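Local atomic coordinates of neurotoxin (Clostridium botulinum, PDB entry 1ZB7), a protein that acts as a zinc endopeptidase in the host cytosol, cleaving the synaptobrevins VAMP1, VAMP2 and VAMP3, with an Ala-Ala bond of VAMP2 as the cut site. Residues Q294-I299 against N325-V330; N301-V306 against G335-D340. All coordinates share one frame; numbering follows the deposited sequence.

Contact 1 of 2, residues Q294-I299 against N325-V330; sequences QNFQDI and NKYDFV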
# COMPACT_ATOMS: atom_id res chain seq x y z
N GLN A 294 -16.72 5.64 -22.91
CA GLN A 294 -16.66 6.87 -23.65
C GLN A 294 -15.51 6.85 -24.69
O GLN A 294 -15.69 7.28 -25.81
CB GLN A 294 -16.55 8.08 -22.67
CG GLN A 294 -16.68 9.48 -23.29
CD GLN A 294 -17.92 9.65 -24.20
OE1 GLN A 294 -19.03 9.86 -23.69
NE2 GLN A 294 -17.75 9.59 -25.54
N ASN A 295 -14.35 6.34 -24.30
CA ASN A 295 -13.26 6.15 -25.26
C ASN A 295 -13.71 5.27 -26.48
O ASN A 295 -13.43 5.58 -27.62
CB ASN A 295 -12.01 5.51 -24.57
CG ASN A 295 -11.24 6.45 -23.72
OD1 ASN A 295 -11.51 7.60 -23.69
ND2 ASN A 295 -10.24 5.93 -22.98
N PHE A 296 -14.35 4.14 -26.22
CA PHE A 296 -14.83 3.29 -27.32
C PHE A 296 -15.86 4.03 -28.17
O PHE A 296 -15.78 3.96 -29.42
CB PHE A 296 -15.41 1.97 -26.78
CG PHE A 296 -14.38 0.89 -26.46
CD1 PHE A 296 -13.13 1.19 -25.92
CD2 PHE A 296 -14.71 -0.41 -26.62
CE1 PHE A 296 -12.21 0.18 -25.57
CE2 PHE A 296 -13.77 -1.44 -26.28
CZ PHE A 296 -12.55 -1.11 -25.75
N GLN A 297 -16.84 4.72 -27.53
CA GLN A 297 -17.81 5.51 -28.26
C GLN A 297 -17.13 6.59 -29.13
O GLN A 297 -17.49 6.78 -30.27
CB GLN A 297 -18.88 6.13 -27.34
CG GLN A 297 -19.67 5.03 -26.55
CD GLN A 297 -20.54 5.57 -25.37
OE1 GLN A 297 -20.19 6.59 -24.72
NE2 GLN A 297 -21.67 4.90 -25.11
N ASP A 298 -16.11 7.25 -28.61
CA ASP A 298 -15.35 8.20 -29.41
C ASP A 298 -14.77 7.59 -30.67
O ASP A 298 -14.76 8.24 -31.75
CB ASP A 298 -14.27 8.91 -28.59
CG ASP A 298 -14.86 9.81 -27.43
OD1 ASP A 298 -16.02 10.24 -27.39
OD2 ASP A 298 -14.10 10.06 -26.50
N ILE A 299 -14.27 6.37 -30.55
CA ILE A 299 -13.69 5.64 -31.69
C ILE A 299 -14.80 5.27 -32.68
O ILE A 299 -14.64 5.49 -33.88
CB ILE A 299 -12.85 4.42 -31.28
CG1 ILE A 299 -11.63 4.91 -30.47
CG2 ILE A 299 -12.47 3.56 -32.50
CD1 ILE A 299 -10.79 6.01 -31.12
N ASN A 325 -13.82 -5.25 -35.37
CA ASN A 325 -13.34 -6.47 -34.73
C ASN A 325 -12.58 -6.21 -33.45
O ASN A 325 -12.86 -6.84 -32.44
CB ASN A 325 -12.44 -7.32 -35.65
CG ASN A 325 -13.15 -7.77 -37.06
OD1 ASN A 325 -14.35 -7.59 -37.31
ND2 ASN A 325 -12.30 -8.36 -37.97
N LYS A 326 -11.62 -5.28 -33.46
CA LYS A 326 -10.87 -4.95 -32.21
C LYS A 326 -11.76 -4.48 -31.05
O LYS A 326 -11.61 -4.98 -29.91
CB LYS A 326 -9.75 -3.91 -32.48
CG LYS A 326 -9.14 -3.19 -31.29
CD LYS A 326 -8.01 -2.28 -31.66
CE LYS A 326 -7.53 -1.40 -30.46
NZ LYS A 326 -6.73 -0.26 -30.89
N TYR A 327 -12.65 -3.52 -31.33
CA TYR A 327 -13.46 -2.89 -30.27
C TYR A 327 -14.80 -3.58 -30.10
O TYR A 327 -15.56 -3.24 -29.21
CB TYR A 327 -13.69 -1.41 -30.48
CG TYR A 327 -12.45 -0.58 -30.51
CD1 TYR A 327 -11.85 -0.12 -29.34
CD2 TYR A 327 -11.82 -0.28 -31.75
CE1 TYR A 327 -10.64 0.65 -29.40
CE2 TYR A 327 -10.58 0.44 -31.81
CZ TYR A 327 -10.05 0.94 -30.63
OH TYR A 327 -8.86 1.63 -30.69
N ASP A 328 -15.04 -4.59 -30.95
CA ASP A 328 -16.28 -5.36 -30.97
C ASP A 328 -17.57 -4.48 -31.08
O ASP A 328 -18.58 -4.72 -30.45
CB ASP A 328 -16.28 -6.28 -29.77
CG ASP A 328 -17.30 -7.40 -29.86
OD1 ASP A 328 -17.85 -7.67 -30.92
OD2 ASP A 328 -17.54 -8.03 -28.80
N PHE A 329 -17.48 -3.45 -31.93
CA PHE A 329 -18.60 -2.58 -32.30
C PHE A 329 -19.67 -3.34 -33.02
O PHE A 329 -19.39 -4.35 -33.66
CB PHE A 329 -18.10 -1.49 -33.23
CG PHE A 329 -17.13 -0.52 -32.60
CD1 PHE A 329 -17.22 -0.14 -31.27
CD2 PHE A 329 -16.08 0.01 -33.37
CE1 PHE A 329 -16.33 0.75 -30.72
CE2 PHE A 329 -15.20 0.93 -32.81
CZ PHE A 329 -15.33 1.28 -31.49
N VAL A 330 -20.92 -2.86 -32.90
CA VAL A 330 -22.01 -3.32 -33.76
C VAL A 330 -22.17 -2.37 -34.94
O VAL A 330 -21.82 -1.22 -34.89
CB VAL A 330 -23.31 -3.64 -33.01
CG1 VAL A 330 -23.04 -4.85 -32.12
CG2 VAL A 330 -23.81 -2.44 -32.16
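Tyr327, Phe296 and Ile299 form the centre of a buried helix-helix contact in the clostridial neurotoxin protease fold. Helix 282-303 supplies Phe296 and Ile299. Helix 316-327 supplies Tyr327 near its C-terminal end. Tyr327 and Phe296 make a T-shaped (edge-to-face) stack. The ring centroids are 5.0 Å apart and the planes stand at 84°. The tyrosine is the edge partner: its CD1 sits over the centre of the phenylalanine ring, 3.8 Å from Phe296 CZ. At chi1 -82° the Phe296 ring leans back on the side of its own N, away from its carbonyl. This carries it to Tyr327, although the bond from CA to CB does not point there. A second edge-to-face pair, with Phe344, ties Phe296 to helix 341-354.

Ile299 meets a face of the Tyr327 ring. Its CG2 methyl lies 4.1 Å from the Tyr327 ring centroid, in a CH-pi contact 26° off the ring normal. The phenol end of Tyr327 is held by polar partners. Its OH bonds to Gly186 O and to Lys326 NZ, with 2.9 Å between Tyr327 OH and Lys326 NZ. These two bonds would limit the swing of the ring that Phe296 and Ile299 pack on.

Beyond Tyr327, Asp328, with positive phi, takes the chain out of helical geometry. The ring end of Phe329 then comes back against helix 282-303. The Ile299 CG2 methyl touches its ring at the edge, in the ring plane, 3.8 Å from Phe329 CZ. The same Phe329 CZ lies 3.4 Å from the backbone O of Phe296.

Contact 2 of 2, residues N301-V306 against G335-D340; sequences NRLNIV and GKYSVD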
# COMPACT_ATOMS: atom_id res chain seq x y z
N ASN A 301 -17.77 6.86 -33.01
CA ASN A 301 -18.10 8.14 -33.65
C ASN A 301 -17.10 8.55 -34.80
O ASN A 301 -17.53 8.94 -35.87
CB ASN A 301 -18.13 9.32 -32.64
CG ASN A 301 -19.24 9.21 -31.51
OD1 ASN A 301 -20.26 8.58 -31.68
ND2 ASN A 301 -18.99 9.88 -30.35
N ARG A 302 -15.79 8.44 -34.57
CA ARG A 302 -14.77 8.67 -35.60
C ARG A 302 -14.95 7.78 -36.84
O ARG A 302 -14.91 8.31 -37.98
CB ARG A 302 -13.28 8.59 -35.04
CG ARG A 302 -12.96 9.91 -34.41
CD ARG A 302 -11.75 10.05 -33.48
NE ARG A 302 -10.63 10.47 -34.29
CZ ARG A 302 -9.91 11.58 -34.24
NH1 ARG A 302 -10.06 12.56 -33.36
NH2 ARG A 302 -8.92 11.63 -35.12
N LEU A 303 -15.23 6.49 -36.61
CA LEU A 303 -15.34 5.54 -37.66
C LEU A 303 -16.50 5.92 -38.56
O LEU A 303 -16.44 5.68 -39.74
CB LEU A 303 -15.55 4.11 -37.13
CG LEU A 303 -14.33 3.36 -36.63
CD1 LEU A 303 -14.73 1.92 -36.36
CD2 LEU A 303 -13.14 3.42 -37.59
N ASN A 304 -17.55 6.51 -37.98
CA ASN A 304 -18.70 6.87 -38.74
C ASN A 304 -18.48 8.04 -39.63
O ASN A 304 -19.32 8.33 -40.35
CB ASN A 304 -19.91 7.11 -37.82
CG ASN A 304 -20.40 5.83 -37.21
OD1 ASN A 304 -20.07 4.78 -37.72
ND2 ASN A 304 -21.09 5.90 -36.08
N ILE A 305 -17.38 8.77 -39.52
CA ILE A 305 -17.13 9.91 -40.34
C ILE A 305 -15.86 9.85 -41.09
O ILE A 305 -15.62 10.75 -41.83
CB ILE A 305 -17.19 11.32 -39.57
CG1 ILE A 305 -16.15 11.45 -38.53
CG2 ILE A 305 -18.64 11.63 -39.08
CD1 ILE A 305 -16.38 12.74 -37.66
N VAL A 306 -15.07 8.79 -40.93
CA VAL A 306 -13.84 8.63 -41.71
C VAL A 306 -14.16 8.32 -43.07
O VAL A 306 -15.05 7.53 -43.32
CB VAL A 306 -12.80 7.47 -41.10
CG1 VAL A 306 -11.63 7.13 -42.10
CG2 VAL A 306 -12.28 7.99 -39.93
N GLY A 335 -24.19 0.93 -42.20
CA GLY A 335 -22.84 1.01 -42.04
C GLY A 335 -22.41 1.74 -40.77
O GLY A 335 -21.17 1.91 -40.56
N LYS A 336 -23.39 2.20 -39.96
CA LYS A 336 -22.99 2.92 -38.70
C LYS A 336 -22.65 2.06 -37.53
O LYS A 336 -23.44 1.18 -37.13
CB LYS A 336 -24.05 3.96 -38.29
CG LYS A 336 -24.28 5.02 -39.43
CD LYS A 336 -22.99 5.88 -39.82
CE LYS A 336 -23.17 6.60 -41.14
NZ LYS A 336 -23.31 5.57 -42.23
N TYR A 337 -21.48 2.41 -36.93
CA TYR A 337 -20.97 1.74 -35.78
C TYR A 337 -21.45 2.34 -34.50
O TYR A 337 -21.64 3.58 -34.37
CB TYR A 337 -19.44 1.76 -35.78
CG TYR A 337 -18.86 1.19 -37.05
CD1 TYR A 337 -18.71 -0.19 -37.22
CD2 TYR A 337 -18.53 2.04 -38.13
CE1 TYR A 337 -18.17 -0.71 -38.38
CE2 TYR A 337 -18.02 1.53 -39.35
CZ TYR A 337 -17.81 0.15 -39.45
OH TYR A 337 -17.23 -0.36 -40.59
N SER A 338 -21.67 1.45 -33.53
CA SER A 338 -22.12 1.84 -32.20
C SER A 338 -21.53 0.84 -31.19
O SER A 338 -20.96 -0.18 -31.55
CB SER A 338 -23.64 1.95 -32.13
OG SER A 338 -24.20 0.64 -32.12
N VAL A 339 -21.56 1.24 -29.92
CA VAL A 339 -21.10 0.42 -28.80
C VAL A 339 -22.29 -0.22 -28.13
O VAL A 339 -23.19 0.47 -27.59
CB VAL A 339 -20.38 1.24 -27.73
CG1 VAL A 339 -19.90 0.32 -26.56
CG2 VAL A 339 -19.19 1.95 -28.32
N ASP A 340 -22.29 -1.55 -28.17
CA ASP A 340 -23.26 -2.37 -27.46
C ASP A 340 -22.78 -2.58 -26.04
O ASP A 340 -21.62 -2.97 -25.80
CB ASP A 340 -23.41 -3.73 -28.18
CG ASP A 340 -24.44 -4.62 -27.53
OD1 ASP A 340 -25.63 -4.46 -27.88
OD2 ASP A 340 -24.11 -5.46 -26.68
O HOH W 1 -19.39 4.00 -40.71
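The two-stranded antiparallel hairpin of strands 330-331 and 337-338 is held here by residues around the C-terminal end of the long helix 282-303. Asn304 has the largest buried share, and its side-chain amide bonds to the backbone of Tyr337 on the second strand. Tyr337 N donates to Asn304 OD1 at 2.9 Å. Asn304 ND2 donates to Tyr337 O, also at 2.9 Å. Both bonds are nearly straight, close to 168°. Each donor meets an acceptor lone pair in the carbonyl plane, and Tyr337 O also lies close to the amide plane of Asn304. The paired bonds therefore fix the rotation of the amide. They also settle which end is oxygen and which is nitrogen.

Residues 301-306 lead out of the long helix, and the side chain of Asn304 reaches across to the strand. With chi1 near -70° its CG lies away from the Asn304 carbonyl, and this lays the amide against the Tyr337 backbone. The other edge of the hairpin strand faces strand 330-331. Asn304 OD1 has a further donor: a water that lies 2.7 Å from Gly335 O and gives hydrogens to both oxygens.

The Tyr337 ring packs alongside this polar pair. Asn304 OD1 lies at the ring edge, 3.2 Å from Tyr337 CD2, and the amide and ring planes are only 13° apart. Leu303 covers one face. Its CD1 methyl is 4.3 Å from the Tyr337 ring centroid in a CH-pi contact, and offset toward the rim. The bent chain of Lys336 lies against the amide, with Lys336 CD 3.7 Å from Asn304 CG.

In the fold
Contacts 1 and 2 are neighbours, with centres 8 Å apart, and both use helix 282-303. Contact 1 uses buried side chains of this helix; contact 2 lies at its C-terminal end, nearer the surface. In sequence the contacts interleave: 294-299, 301-306, 325-330, 335-340. The hairpin joins them: Val330 O of contact 1 probably accepts a hydrogen bond from Ser338 N of contact 2 at 3.0 Å. Phe329 also packs on Leu303, with 3.7 Å between Phe329 CE2 and Leu303 CD1. Gln297 meets Val339 in the same way. The two contact centres lie about 22 and 29 Å from the chain centre. The zinc-binding HExxH motif lies on helix 224-239, and neither contact includes that helix.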